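Local coordinates for protein ethylbenzene dehydrogenase alpha-subunit (Aromatoleum aromaticum, PDB 2IVF) that is the alpha-subunit of a molybdenum enzyme of the molybdopterin oxidoreductase family, holding a molybdenum atom, an iron/sulfur cluster, MGD and MD1, at residues A304-G309 / S426-L431; Q312-E317 / K434-R439; L491-K496 / D504-M509; L550-G555 / D590-A595; M891-L894 / A899-E902. One frame throughout, in Å; residues are numbered along the deposited sequence.

Interaction 1: residues A304-G309 / S426-L431; sequences AAFWLG and SLIREL
Phe306 and Leu431 meet at the inner side of two helices that cross at -53°, with 9.7 Å between their axes. Leu431 CD1 lies at the edge of the Phe306 ring, near its plane and 3.8 Å from CZ. With chi1 of Phe306 at 167°, CG lies beside the carbonyl carbon and the ring end comes nearer the other helix. Ile428 completes the close part: its CG1 approaches the ring obliquely, and its CG2 rests on the backbone, 3.9 Å from Gly309 C. Glycine has no side chain here, so the CA atoms of Gly309 and Ile428 come within 6.4 Å. No hydrogen bond crosses; all four touching residues are buried.

Helix 425-437 looks quite different on its other flank. Arg429 points away, partly exposed, while Ser426 and Glu430 turn to the beta-subunit, where Ser426 OG bonds Glu286 and Glu430 pairs with Arg279 of that chain. Beneath the apolar side lies the parallel sheet: Phe306 and Leu431 both rest on Val296 of strand 294-296, Leu431 also on Val279 of strand 277-281, and Ile428 backs onto Pro414 of helix 414-421.

Interaction 2: residues Q312-E317 / K434-R439; sequences QVMIDE and KVAKKR
Met314 reaches straight for Ala436, the two CB atoms facing each other from helices 303-316 and 425-437 at a CA-CA separation of 6.6 Å. The methionine leaves its helix with CG beside the backbone N (chi1 -63°) and runs on extended through chi2, which lays the thioether alongside the alanine methyl: SD sits 3.7 Å from Ala436 CB, and CG follows at 3.9 Å from the same carbon. At the sulfur the chain bends (chi3 -91°). The bend turns the terminal methyl off the line of the side chain and lets CE approach Val435 CG1 at 4.2 Å, so one bent side chain touches two successive residues of the facing helix.

Other parts of the fold close in on this group. Met314 also packs on Ala464 and Leu467 of helix 454-467, while Val435 rests on Leu249 and Phe251 of strand 249-253; the parallel four-stranded sheet with helices against it is consistent with a Rossmann-like alpha/beta unit. Glu317 pairs with Arg433 and Lys434 with Glu277, away from this contact.

Across the two segments themselves no hydrogen bond forms. The contact between them is dispersion between a polarisable sulfur and methyl groups, with no polar bond to set a direction.

Interaction 3: residues L491-K496 / D504-M509; sequences LGVMSK and DELHQM
Leu506 points from the first turns of helix 504-520 toward Val493 and Met494, where the preceding helix gives out. Its CB is still 5.9 Å from Val493 CG2 and serves as a stem, with CG set beside the backbone N (chi1 -76°). One bond further, CG of Leu506 has closed to 4.5 Å from Val493 CG2. The two ends of the leucine fork then do the touching, and they share the work unequally. CD1 touches both partners, 3.8 Å from Val493 CG2 and 4.0 Å from Met494 CG; CD2 meets the valine methyl alone, at 4.1 Å.

These side chains meet across a helix-loop-helix connection: helix 486-493 ends at Val493, Met494 is the first residue to leave helical geometry, and helix 504-520 starts again at Asp504 after a short irregular link.

Val493 offers CG2 from its slot between the backbone N and carbonyl carbon, and the two branched chains pass each other at a slant. Met494 comes in at about a right angle to the leucine and touches with CG; it also packs on Ile746 of helix 736-749. Its carbonyl O accepts a hydrogen bond from Arg205 on helix 197-210, and Val493 leans on Phe204 and Tyr208 of that same helix. Toward the exposed side, Lys496 NZ and Asp504 OD2 stand 5.8 Å apart, opposite charges that do not touch.

Interaction 4: residues L550-G555 / D590-A595; sequences LYYHVG and DHIRPA
His553 is the last residue of helix 546-553 and faces Pro594, 8.2 Å away between CA atoms, in an irregular loop that runs past the helix end. The helix is still closing here, Val554 N bonding Leu550 O, before Val554 leaves helical geometry and Gly555 takes a positive phi of 75°. On the other side the chain is sharply folded: Ile592 is the centre of an inverse gamma turn, with a weak bond from Arg593 N to His591 O, and the peptide before Pro594 is cis.

The main tie is His553 NE2, which donates its N-H to Pro594 O at 2.8 Å with an angle of 156° at the hydrogen. The oxygen lies in the plane of the imidazole, but the nitrogen stands well above the carbonyl plane, so the bond is tilted on the acceptor side. Ala595 O is also near, 3.1 Å from His553 NE2, and Pro594 CB comes within 3.8 Å of His553 NE2, the two side chains crossing at a slant.

One residue earlier, Tyr552 takes Ile592: its CE2 is 3.7 Å from Ile592 CG2, the two side chains meeting obliquely. The far side of this tyrosine ring is occupied by its neighbour, Tyr551 CD2 lying over the ring centre.

Arg593 points away and pairs with Asp184, which also accepts from Ala595 N. The result is a buried cis-proline loop, between helix 574-583 and strand 602-606, fastened to a helix C-terminus by a side-chain-to-main-chain bond.

Interaction 5: residues M891-L894 / A899-E902; sequences MAKL and ADCE
Lys893 NZ is gripped by two partners: Glu902 OE1 at 2.6 Å, a salt bridge made on the lone pair pointing away from the other carboxylate oxygen, and a water, also at 2.6 Å. The water passes the link on, donating to Asp900 OD2 at 2.7 Å, so the ammonium joins two acids of the facing strand, one directly and one through solvent. The lysine chain bends at chi2 (-60°), and its end comes nearer the partner strand. Each acid has a further positive neighbour, Lys927 at Glu902 OE2 and Lys930 at Asp900 OD1; such a cluster would favour ionised carboxylates. Met891 CG lies 3.7 Å from Glu902 OE2, its side chain passing the glutamate at about a right angle.

Beneath the charges runs the backbone of an antiparallel beta hairpin. Leu894 and Cys901 form the hydrogen-bonded pair, Leu894 N to Cys901 O at 2.9 Å and Cys901 N to Leu894 O at 2.8 Å. Lys893 and Glu902 form the non-hydrogen-bonded pair next to it, where Glu902 CA approaches Ala892 O. On the opposite face from the salt bridge, Cys901 SG touches Leu894 CB at 3.8 Å in a buried apolar layer.

The hairpin belongs to the molybdopterin dinucleotide binding domain of the double-psi barrel clan. Strand 891-895 pairs on its other side with strand 969-975, whose Ile973 meets Leu894 and Ala892, while strand 900-908 continues the sheet toward strand 873-877.

Overall arrangement
From the N terminus, helix 303-316 comes first, and interactions 1 and 2 bring it back to helix 425-437, each closing a loop of more than a hundred residues. Their segments alternate along the chain, so the two contacts cross; they lie about 10 Å apart between centres, on the same helix pair. The rest follow in series. Interaction 3 closes a short turn between two helices, about 49 Å from interaction 1 between centres and on the opposite side of the chain's centre. Interaction 4 ties a helix end to a later loop, and interaction 5 closes the hairpin in the C-terminal dinucleotide-binding domain, about 31 Å from it between centres.

Interaction 1: residues A304-G309 / S426-L431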
# COMPACT_ATOMS: atom_id res chain seq x y z
N ALA A 304 -6.85 -25.47 -8.80
CA ALA A 304 -6.77 -26.93 -8.59
C ALA A 304 -6.43 -27.64 -9.87
O ALA A 304 -5.62 -28.57 -9.86
CB ALA A 304 -8.07 -27.47 -8.06
N ALA A 305 -7.08 -27.27 -10.96
CA ALA A 305 -6.85 -27.95 -12.23
C ALA A 305 -5.38 -27.77 -12.64
O ALA A 305 -4.76 -28.66 -13.22
CB ALA A 305 -7.82 -27.45 -13.30
N PHE A 306 -4.85 -26.58 -12.41
CA PHE A 306 -3.44 -26.33 -12.76
C PHE A 306 -2.56 -27.28 -11.97
O PHE A 306 -1.73 -28.00 -12.52
CB PHE A 306 -3.07 -24.86 -12.57
CG PHE A 306 -1.57 -24.61 -12.63
CD1 PHE A 306 -0.89 -24.54 -13.84
CD2 PHE A 306 -0.85 -24.47 -11.47
CE1 PHE A 306 0.49 -24.35 -13.87
CE2 PHE A 306 0.51 -24.30 -11.50
CZ PHE A 306 1.17 -24.22 -12.71
N TRP A 307 -2.77 -27.32 -10.67
CA TRP A 307 -1.89 -28.08 -9.80
C TRP A 307 -2.10 -29.58 -9.96
O TRP A 307 -1.14 -30.33 -9.89
CB TRP A 307 -2.04 -27.67 -8.35
CG TRP A 307 -1.48 -26.38 -8.06
CD1 TRP A 307 -2.16 -25.26 -7.81
CD2 TRP A 307 -0.10 -26.05 -7.98
NE1 TRP A 307 -1.31 -24.22 -7.60
CE2 TRP A 307 -0.02 -24.69 -7.68
CE3 TRP A 307 1.09 -26.78 -8.13
CZ2 TRP A 307 1.19 -24.03 -7.53
CZ3 TRP A 307 2.29 -26.12 -7.98
CH2 TRP A 307 2.33 -24.77 -7.67
N LEU A 308 -3.31 -29.99 -10.27
CA LEU A 308 -3.52 -31.39 -10.55
C LEU A 308 -2.83 -31.77 -11.90
O LEU A 308 -2.32 -32.88 -12.08
CB LEU A 308 -5.01 -31.69 -10.56
CG LEU A 308 -5.69 -31.54 -9.18
CD1 LEU A 308 -7.23 -31.64 -9.28
CD2 LEU A 308 -5.16 -32.61 -8.20
N GLY A 309 -2.87 -30.86 -12.86
CA GLY A 309 -2.15 -31.06 -14.13
C GLY A 309 -0.66 -31.28 -13.88
O GLY A 309 -0.04 -32.20 -14.45
N SER A 426 1.79 -26.26 -22.65
CA SER A 426 3.24 -26.14 -22.63
C SER A 426 3.72 -25.73 -21.24
O SER A 426 4.72 -26.21 -20.74
CB SER A 426 3.71 -25.15 -23.70
OG SER A 426 3.10 -23.85 -23.57
N LEU A 427 2.97 -24.82 -20.64
CA LEU A 427 3.34 -24.27 -19.34
C LEU A 427 3.02 -25.24 -18.19
O LEU A 427 3.74 -25.32 -17.20
CB LEU A 427 2.61 -22.93 -19.18
CG LEU A 427 3.01 -21.99 -18.08
CD1 LEU A 427 4.58 -21.88 -17.94
CD2 LEU A 427 2.36 -20.61 -18.27
N ILE A 428 1.90 -25.93 -18.29
CA ILE A 428 1.58 -27.01 -17.36
C ILE A 428 2.70 -28.07 -17.37
O ILE A 428 3.24 -28.46 -16.31
CB ILE A 428 0.24 -27.65 -17.72
CG1 ILE A 428 -0.90 -26.62 -17.51
CG2 ILE A 428 0.06 -28.97 -16.89
CD1 ILE A 428 -2.38 -27.16 -17.81
N ARG A 429 3.10 -28.50 -18.57
CA ARG A 429 4.13 -29.53 -18.68
C ARG A 429 5.48 -29.01 -18.21
O ARG A 429 6.18 -29.70 -17.46
CB ARG A 429 4.20 -30.09 -20.09
CG ARG A 429 4.77 -31.52 -20.14
CD ARG A 429 4.44 -32.25 -21.40
NE ARG A 429 3.15 -32.93 -21.40
CZ ARG A 429 2.26 -32.85 -22.39
NH1 ARG A 429 2.45 -32.07 -23.46
NH2 ARG A 429 1.14 -33.55 -22.29
N GLU A 430 5.85 -27.79 -18.63
CA GLU A 430 7.11 -27.20 -18.17
C GLU A 430 7.21 -27.08 -16.65
O GLU A 430 8.23 -27.43 -16.06
CB GLU A 430 7.30 -25.81 -18.75
CG GLU A 430 8.64 -25.17 -18.35
CD GLU A 430 8.82 -23.79 -18.99
OE1 GLU A 430 8.36 -23.63 -20.14
OE2 GLU A 430 9.38 -22.92 -18.31
N LEU A 431 6.17 -26.54 -16.03
CA LEU A 431 6.16 -26.38 -14.60
C LEU A 431 6.01 -27.69 -13.83
O LEU A 431 6.55 -27.81 -12.71
CB LEU A 431 5.12 -25.34 -14.17
CG LEU A 431 5.48 -23.91 -14.58
CD1 LEU A 431 4.32 -22.87 -14.37
CD2 LEU A 431 6.79 -23.41 -13.88

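Interaction 2: residues Q312-E317 / K434-R439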
# COMPACT_ATOMS: atom_id res chain seq x y z
N GLN A 312 -0.24 -34.68 -12.38
CA GLN A 312 -0.39 -35.68 -13.40
C GLN A 312 0.88 -35.82 -14.21
O GLN A 312 1.30 -36.92 -14.54
CB GLN A 312 -1.58 -35.37 -14.31
CG GLN A 312 -2.02 -36.53 -15.18
CD GLN A 312 -1.21 -36.75 -16.46
OE1 GLN A 312 -1.29 -37.83 -17.05
NE2 GLN A 312 -0.44 -35.75 -16.88
N VAL A 313 1.51 -34.69 -14.49
CA VAL A 313 2.78 -34.70 -15.22
C VAL A 313 3.86 -35.49 -14.47
O VAL A 313 4.49 -36.38 -15.05
CB VAL A 313 3.24 -33.29 -15.54
CG1 VAL A 313 4.72 -33.26 -16.04
CG2 VAL A 313 2.32 -32.68 -16.56
N MET A 314 4.05 -35.17 -13.19
CA MET A 314 5.05 -35.81 -12.39
C MET A 314 4.77 -37.27 -12.21
O MET A 314 5.70 -38.06 -12.15
CB MET A 314 5.15 -35.15 -11.01
CG MET A 314 5.57 -33.72 -11.03
SD MET A 314 5.93 -33.10 -9.37
CE MET A 314 4.35 -32.46 -8.90
N ILE A 315 3.51 -37.65 -12.11
CA ILE A 315 3.20 -39.08 -11.97
C ILE A 315 3.41 -39.78 -13.31
O ILE A 315 4.15 -40.76 -13.39
CB ILE A 315 1.79 -39.28 -11.35
CG1 ILE A 315 1.83 -38.84 -9.88
CG2 ILE A 315 1.30 -40.75 -11.51
CD1 ILE A 315 0.50 -38.81 -9.20
N ASP A 316 2.81 -39.25 -14.37
CA ASP A 316 2.87 -39.90 -15.67
C ASP A 316 4.31 -40.04 -16.20
O ASP A 316 4.66 -41.04 -16.83
CB ASP A 316 2.03 -39.09 -16.64
CG ASP A 316 1.75 -39.81 -17.93
OD1 ASP A 316 1.46 -41.02 -17.89
OD2 ASP A 316 1.79 -39.15 -18.98
N GLU A 317 5.13 -39.04 -15.96
CA GLU A 317 6.51 -39.03 -16.38
C GLU A 317 7.44 -39.64 -15.31
O GLU A 317 8.62 -39.69 -15.51
CB GLU A 317 6.94 -37.60 -16.76
CG GLU A 317 6.13 -37.04 -17.92
CD GLU A 317 6.70 -35.78 -18.52
OE1 GLU A 317 7.68 -35.23 -18.00
OE2 GLU A 317 6.17 -35.33 -19.57
N LYS A 434 9.51 -28.89 -13.74
CA LYS A 434 10.37 -28.07 -12.92
C LYS A 434 10.12 -28.26 -11.45
O LYS A 434 11.06 -28.29 -10.69
CB LYS A 434 10.23 -26.59 -13.27
CG LYS A 434 10.88 -26.29 -14.59
CD LYS A 434 10.79 -24.86 -15.02
CE LYS A 434 11.72 -24.58 -16.22
NZ LYS A 434 11.53 -23.21 -16.71
N VAL A 435 8.86 -28.33 -11.06
CA VAL A 435 8.52 -28.55 -9.66
C VAL A 435 9.17 -29.85 -9.14
O VAL A 435 9.64 -29.92 -8.01
CB VAL A 435 6.98 -28.61 -9.47
CG1 VAL A 435 6.63 -29.02 -8.07
CG2 VAL A 435 6.37 -27.21 -9.74
N ALA A 436 9.15 -30.89 -9.96
CA ALA A 436 9.74 -32.19 -9.58
C ALA A 436 11.22 -32.14 -9.36
O ALA A 436 11.76 -32.98 -8.66
CB ALA A 436 9.41 -33.26 -10.60
N LYS A 437 11.90 -31.18 -9.99
CA LYS A 437 13.37 -31.15 -9.94
C LYS A 437 13.96 -29.95 -9.20
O LYS A 437 15.16 -29.85 -9.09
CB LYS A 437 13.91 -31.16 -11.37
CG LYS A 437 13.81 -29.85 -12.07
CD LYS A 437 14.74 -29.77 -13.32
CE LYS A 437 14.02 -30.34 -14.53
NZ LYS A 437 14.30 -29.56 -15.80
N LYS A 438 13.11 -29.04 -8.75
CA LYS A 438 13.55 -27.79 -8.16
C LYS A 438 13.05 -27.66 -6.75
O LYS A 438 11.91 -28.01 -6.45
CB LYS A 438 13.07 -26.57 -8.95
CG LYS A 438 13.76 -26.48 -10.31
CD LYS A 438 13.50 -25.16 -10.98
CE LYS A 438 13.97 -25.17 -12.44
NZ LYS A 438 15.35 -25.71 -12.47
N ARG A 439 13.94 -27.18 -5.88
CA ARG A 439 13.53 -26.76 -4.56
C ARG A 439 12.55 -25.58 -4.68
O ARG A 439 12.86 -24.52 -5.20
CB ARG A 439 14.75 -26.38 -3.72
CG ARG A 439 14.42 -26.01 -2.31
CD ARG A 439 13.97 -27.25 -1.48
NE ARG A 439 14.88 -28.40 -1.56
CZ ARG A 439 15.97 -28.59 -0.82
NH1 ARG A 439 16.36 -27.71 0.09
NH2 ARG A 439 16.70 -29.68 -1.02

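Interaction 3: residues L491-K496 / D504-M509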
# COMPACT_ATOMS: atom_id res chain seq x y z
N LEU A 491 -1.79 -11.70 28.17
CA LEU A 491 -2.32 -10.43 28.63
C LEU A 491 -3.84 -10.49 28.70
O LEU A 491 -4.45 -9.95 29.62
CB LEU A 491 -1.88 -9.30 27.73
CG LEU A 491 -2.32 -7.91 28.15
CD1 LEU A 491 -1.70 -7.56 29.47
CD2 LEU A 491 -1.91 -6.90 27.06
N GLY A 492 -4.44 -11.19 27.76
CA GLY A 492 -5.86 -11.31 27.68
C GLY A 492 -6.50 -12.14 28.76
O GLY A 492 -7.65 -11.88 29.11
N VAL A 493 -5.78 -13.13 29.31
CA VAL A 493 -6.42 -14.07 30.26
C VAL A 493 -5.84 -14.14 31.64
O VAL A 493 -6.52 -14.59 32.55
CB VAL A 493 -6.49 -15.51 29.71
CG1 VAL A 493 -7.31 -15.50 28.38
CG2 VAL A 493 -5.11 -16.11 29.49
N MET A 494 -4.61 -13.68 31.86
CA MET A 494 -4.03 -13.90 33.16
C MET A 494 -4.72 -13.07 34.21
O MET A 494 -5.17 -11.96 33.94
CB MET A 494 -2.55 -13.57 33.14
CG MET A 494 -1.75 -14.60 32.38
SD MET A 494 0.05 -14.31 32.48
CE MET A 494 0.22 -12.63 31.86
N SER A 495 -4.78 -13.61 35.41
CA SER A 495 -5.34 -12.90 36.53
C SER A 495 -4.30 -12.05 37.26
O SER A 495 -4.67 -11.18 38.04
CB SER A 495 -6.03 -13.88 37.47
OG SER A 495 -5.09 -14.76 38.03
N LYS A 496 -3.02 -12.28 37.00
CA LYS A 496 -1.97 -11.53 37.66
C LYS A 496 -0.74 -11.50 36.77
O LYS A 496 -0.68 -12.24 35.79
CB LYS A 496 -1.66 -12.16 39.00
CG LYS A 496 -1.12 -13.53 38.95
CD LYS A 496 -1.27 -14.18 40.31
CE LYS A 496 -0.57 -15.52 40.32
NZ LYS A 496 -0.42 -16.05 41.71
N ASP A 504 1.03 -19.75 35.74
CA ASP A 504 1.06 -21.07 36.39
C ASP A 504 -0.14 -21.95 36.11
O ASP A 504 0.03 -23.13 35.76
CB ASP A 504 1.23 -20.92 37.88
CG ASP A 504 2.61 -20.46 38.25
OD1 ASP A 504 3.45 -20.27 37.34
OD2 ASP A 504 2.86 -20.29 39.45
N GLU A 505 -1.34 -21.41 36.30
CA GLU A 505 -2.57 -22.16 36.06
C GLU A 505 -2.68 -22.62 34.61
O GLU A 505 -3.08 -23.75 34.32
CB GLU A 505 -3.81 -21.32 36.40
CG GLU A 505 -4.07 -21.20 37.88
CD GLU A 505 -5.55 -21.06 38.19
OE1 GLU A 505 -6.22 -20.19 37.57
OE2 GLU A 505 -6.05 -21.84 39.04
N LEU A 506 -2.34 -21.73 33.69
CA LEU A 506 -2.41 -22.05 32.27
C LEU A 506 -1.40 -23.12 31.94
O LEU A 506 -1.69 -24.05 31.19
CB LEU A 506 -2.13 -20.82 31.42
CG LEU A 506 -3.22 -19.77 31.28
CD1 LEU A 506 -2.57 -18.37 31.15
CD2 LEU A 506 -4.10 -20.09 30.06
N HIS A 507 -0.20 -22.99 32.51
CA HIS A 507 0.88 -23.92 32.23
C HIS A 507 0.58 -25.30 32.85
O HIS A 507 0.90 -26.31 32.24
CB HIS A 507 2.25 -23.35 32.66
CG HIS A 507 2.91 -22.47 31.61
ND1 HIS A 507 2.20 -21.74 30.68
CD2 HIS A 507 4.22 -22.21 31.36
CE1 HIS A 507 3.04 -21.06 29.91
NE2 HIS A 507 4.27 -21.34 30.29
N GLN A 508 -0.08 -25.35 34.01
CA GLN A 508 -0.51 -26.63 34.58
C GLN A 508 -1.73 -27.25 33.89
O GLN A 508 -1.85 -28.46 33.80
CB GLN A 508 -0.74 -26.52 36.10
CG GLN A 508 -1.90 -25.63 36.51
CD GLN A 508 -2.01 -25.48 38.03
OE1 GLN A 508 -1.51 -26.31 38.78
NE2 GLN A 508 -2.66 -24.41 38.47
N MET A 509 -2.64 -26.41 33.40
CA MET A 509 -3.77 -26.85 32.57
C MET A 509 -3.25 -27.47 31.26
O MET A 509 -3.72 -28.52 30.82
CB MET A 509 -4.67 -25.63 32.30
CG MET A 509 -5.97 -25.85 31.50
SD MET A 509 -6.82 -24.27 31.12
CE MET A 509 -8.29 -24.86 30.25

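Interaction 4: residues L550-G555 / D590-A595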
# COMPACT_ATOMS: atom_id res chain seq x y z
N LEU A 550 -23.85 -14.66 12.39
CA LEU A 550 -24.27 -14.00 11.15
C LEU A 550 -25.48 -14.69 10.57
O LEU A 550 -26.44 -14.02 10.15
CB LEU A 550 -23.15 -13.94 10.13
CG LEU A 550 -21.96 -13.04 10.46
CD1 LEU A 550 -20.90 -13.16 9.39
CD2 LEU A 550 -22.39 -11.56 10.69
N TYR A 551 -25.46 -16.03 10.60
CA TYR A 551 -26.58 -16.85 10.11
C TYR A 551 -27.84 -16.69 10.93
O TYR A 551 -28.91 -16.54 10.37
CB TYR A 551 -26.19 -18.35 10.14
CG TYR A 551 -27.22 -19.33 9.60
CD1 TYR A 551 -27.30 -19.61 8.24
CD2 TYR A 551 -28.08 -20.05 10.47
CE1 TYR A 551 -28.25 -20.56 7.75
CE2 TYR A 551 -28.97 -20.96 9.98
CZ TYR A 551 -29.05 -21.22 8.62
OH TYR A 551 -29.98 -22.14 8.21
N TYR A 552 -27.71 -16.75 12.25
CA TYR A 552 -28.83 -16.72 13.17
C TYR A 552 -29.35 -15.34 13.52
O TYR A 552 -30.51 -15.19 13.85
CB TYR A 552 -28.42 -17.44 14.45
CG TYR A 552 -28.43 -18.93 14.30
CD1 TYR A 552 -29.61 -19.59 14.00
CD2 TYR A 552 -27.25 -19.69 14.41
CE1 TYR A 552 -29.64 -20.94 13.83
CE2 TYR A 552 -27.29 -21.10 14.28
CZ TYR A 552 -28.49 -21.70 13.99
OH TYR A 552 -28.59 -23.08 13.82
N HIS A 553 -28.51 -14.31 13.43
CA HIS A 553 -28.88 -13.00 13.94
C HIS A 553 -28.78 -11.87 12.93
O HIS A 553 -29.39 -10.81 13.15
CB HIS A 553 -28.00 -12.62 15.14
CG HIS A 553 -28.19 -13.53 16.30
ND1 HIS A 553 -29.33 -13.52 17.07
CD2 HIS A 553 -27.41 -14.53 16.78
CE1 HIS A 553 -29.23 -14.47 17.99
NE2 HIS A 553 -28.06 -15.07 17.84
N VAL A 554 -28.06 -12.07 11.85
CA VAL A 554 -27.89 -10.98 10.91
C VAL A 554 -28.52 -11.27 9.55
O VAL A 554 -28.23 -10.60 8.54
CB VAL A 554 -26.41 -10.57 10.76
CG1 VAL A 554 -26.32 -9.26 10.00
CG2 VAL A 554 -25.70 -10.44 12.16
N GLY A 555 -29.36 -12.31 9.53
CA GLY A 555 -30.18 -12.64 8.38
C GLY A 555 -29.45 -13.29 7.22
O GLY A 555 -30.02 -13.39 6.13
N ASP A 590 -21.41 -23.55 22.88
CA ASP A 590 -20.26 -22.65 23.07
C ASP A 590 -19.67 -22.15 21.76
O ASP A 590 -18.81 -21.26 21.77
CB ASP A 590 -19.19 -23.29 23.94
CG ASP A 590 -19.63 -23.41 25.39
OD1 ASP A 590 -20.66 -22.78 25.76
OD2 ASP A 590 -18.95 -24.11 26.16
N HIS A 591 -20.14 -22.73 20.67
CA HIS A 591 -19.89 -22.26 19.29
C HIS A 591 -21.00 -21.37 18.77
O HIS A 591 -20.77 -20.41 18.08
CB HIS A 591 -19.76 -23.46 18.31
CG HIS A 591 -18.66 -24.41 18.65
ND1 HIS A 591 -17.35 -24.00 18.77
CD2 HIS A 591 -18.66 -25.73 18.91
CE1 HIS A 591 -16.59 -25.04 19.08
NE2 HIS A 591 -17.37 -26.10 19.18
N ILE A 592 -22.24 -21.72 19.05
CA ILE A 592 -23.36 -20.99 18.47
C ILE A 592 -23.84 -19.88 19.43
O ILE A 592 -24.80 -20.04 20.12
CB ILE A 592 -24.48 -21.95 18.09
CG1 ILE A 592 -23.95 -22.88 16.98
CG2 ILE A 592 -25.71 -21.15 17.59
CD1 ILE A 592 -24.67 -24.17 16.83
N ARG A 593 -23.12 -18.77 19.43
CA ARG A 593 -23.36 -17.64 20.31
C ARG A 593 -23.29 -16.36 19.49
O ARG A 593 -22.53 -16.32 18.50
CB ARG A 593 -22.29 -17.55 21.42
CG ARG A 593 -22.20 -18.75 22.31
CD ARG A 593 -21.19 -18.58 23.43
NE ARG A 593 -21.53 -17.48 24.36
CZ ARG A 593 -20.62 -16.80 25.09
NH1 ARG A 593 -19.33 -17.13 25.03
NH2 ARG A 593 -21.00 -15.81 25.88
N PRO A 594 -24.11 -15.35 19.84
CA PRO A 594 -25.17 -15.48 20.84
C PRO A 594 -26.15 -16.58 20.48
O PRO A 594 -26.38 -16.82 19.31
CB PRO A 594 -25.92 -14.14 20.79
CG PRO A 594 -25.11 -13.21 20.00
CD PRO A 594 -24.06 -13.99 19.26
N ALA A 595 -26.71 -17.24 21.48
CA ALA A 595 -27.66 -18.30 21.22
C ALA A 595 -28.78 -17.71 20.32
O ALA A 595 -29.11 -16.52 20.42
CB ALA A 595 -28.23 -18.83 22.54

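Interaction 5: residues M891-L894 / A899-E902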
# COMPACT_ATOMS: atom_id res chain seq x y z
N MET A 891 -17.65 6.13 -14.87
CA MET A 891 -18.28 5.38 -13.78
C MET A 891 -19.01 4.17 -14.37
O MET A 891 -19.47 4.18 -15.50
CB MET A 891 -19.30 6.22 -13.02
CG MET A 891 -18.74 7.44 -12.40
SD MET A 891 -17.55 7.02 -11.15
CE MET A 891 -16.36 8.24 -11.63
N ALA A 892 -19.15 3.13 -13.56
CA ALA A 892 -19.85 1.93 -13.94
C ALA A 892 -20.68 1.45 -12.77
O ALA A 892 -20.34 1.74 -11.63
CB ALA A 892 -18.83 0.86 -14.36
N LYS A 893 -21.78 0.75 -13.06
CA LYS A 893 -22.49 -0.03 -12.06
C LYS A 893 -21.98 -1.45 -12.12
O LYS A 893 -21.86 -2.03 -13.21
CB LYS A 893 -24.01 -0.07 -12.28
CG LYS A 893 -24.71 1.23 -12.23
CD LYS A 893 -24.56 1.93 -10.90
CE LYS A 893 -25.68 3.01 -10.77
NZ LYS A 893 -25.52 3.78 -9.55
N LEU A 894 -21.63 -1.98 -10.95
CA LEU A 894 -21.45 -3.41 -10.78
C LEU A 894 -22.69 -3.93 -10.09
O LEU A 894 -23.20 -3.30 -9.14
CB LEU A 894 -20.27 -3.74 -9.88
CG LEU A 894 -18.81 -3.80 -10.34
CD1 LEU A 894 -18.52 -2.79 -11.39
CD2 LEU A 894 -17.86 -3.74 -9.11
N ALA A 899 -27.31 -7.14 -5.18
CA ALA A 899 -27.15 -5.71 -4.94
C ALA A 899 -26.31 -5.08 -6.03
O ALA A 899 -25.99 -5.72 -7.01
CB ALA A 899 -26.51 -5.47 -3.55
N ASP A 900 -26.00 -3.81 -5.86
CA ASP A 900 -25.23 -3.08 -6.86
C ASP A 900 -24.42 -2.00 -6.22
O ASP A 900 -24.69 -1.59 -5.10
CB ASP A 900 -26.15 -2.45 -7.90
CG ASP A 900 -27.03 -1.32 -7.33
OD1 ASP A 900 -27.81 -1.57 -6.38
OD2 ASP A 900 -26.93 -0.17 -7.83
N CYS A 901 -23.45 -1.49 -6.98
CA CYS A 901 -22.66 -0.38 -6.51
C CYS A 901 -22.14 0.37 -7.72
O CYS A 901 -22.28 -0.10 -8.84
CB CYS A 901 -21.53 -0.87 -5.67
SG CYS A 901 -20.30 -1.84 -6.58
N GLU A 902 -21.64 1.57 -7.50
CA GLU A 902 -21.13 2.39 -8.58
C GLU A 902 -19.70 2.65 -8.24
O GLU A 902 -19.39 2.95 -7.10
CB GLU A 902 -21.90 3.70 -8.66
CG GLU A 902 -21.41 4.63 -9.73
CD GLU A 902 -22.40 5.74 -10.05
OE1 GLU A 902 -23.64 5.57 -9.86
OE2 GLU A 902 -21.92 6.79 -10.53
O HOH W 1 -25.33 1.94 -7.67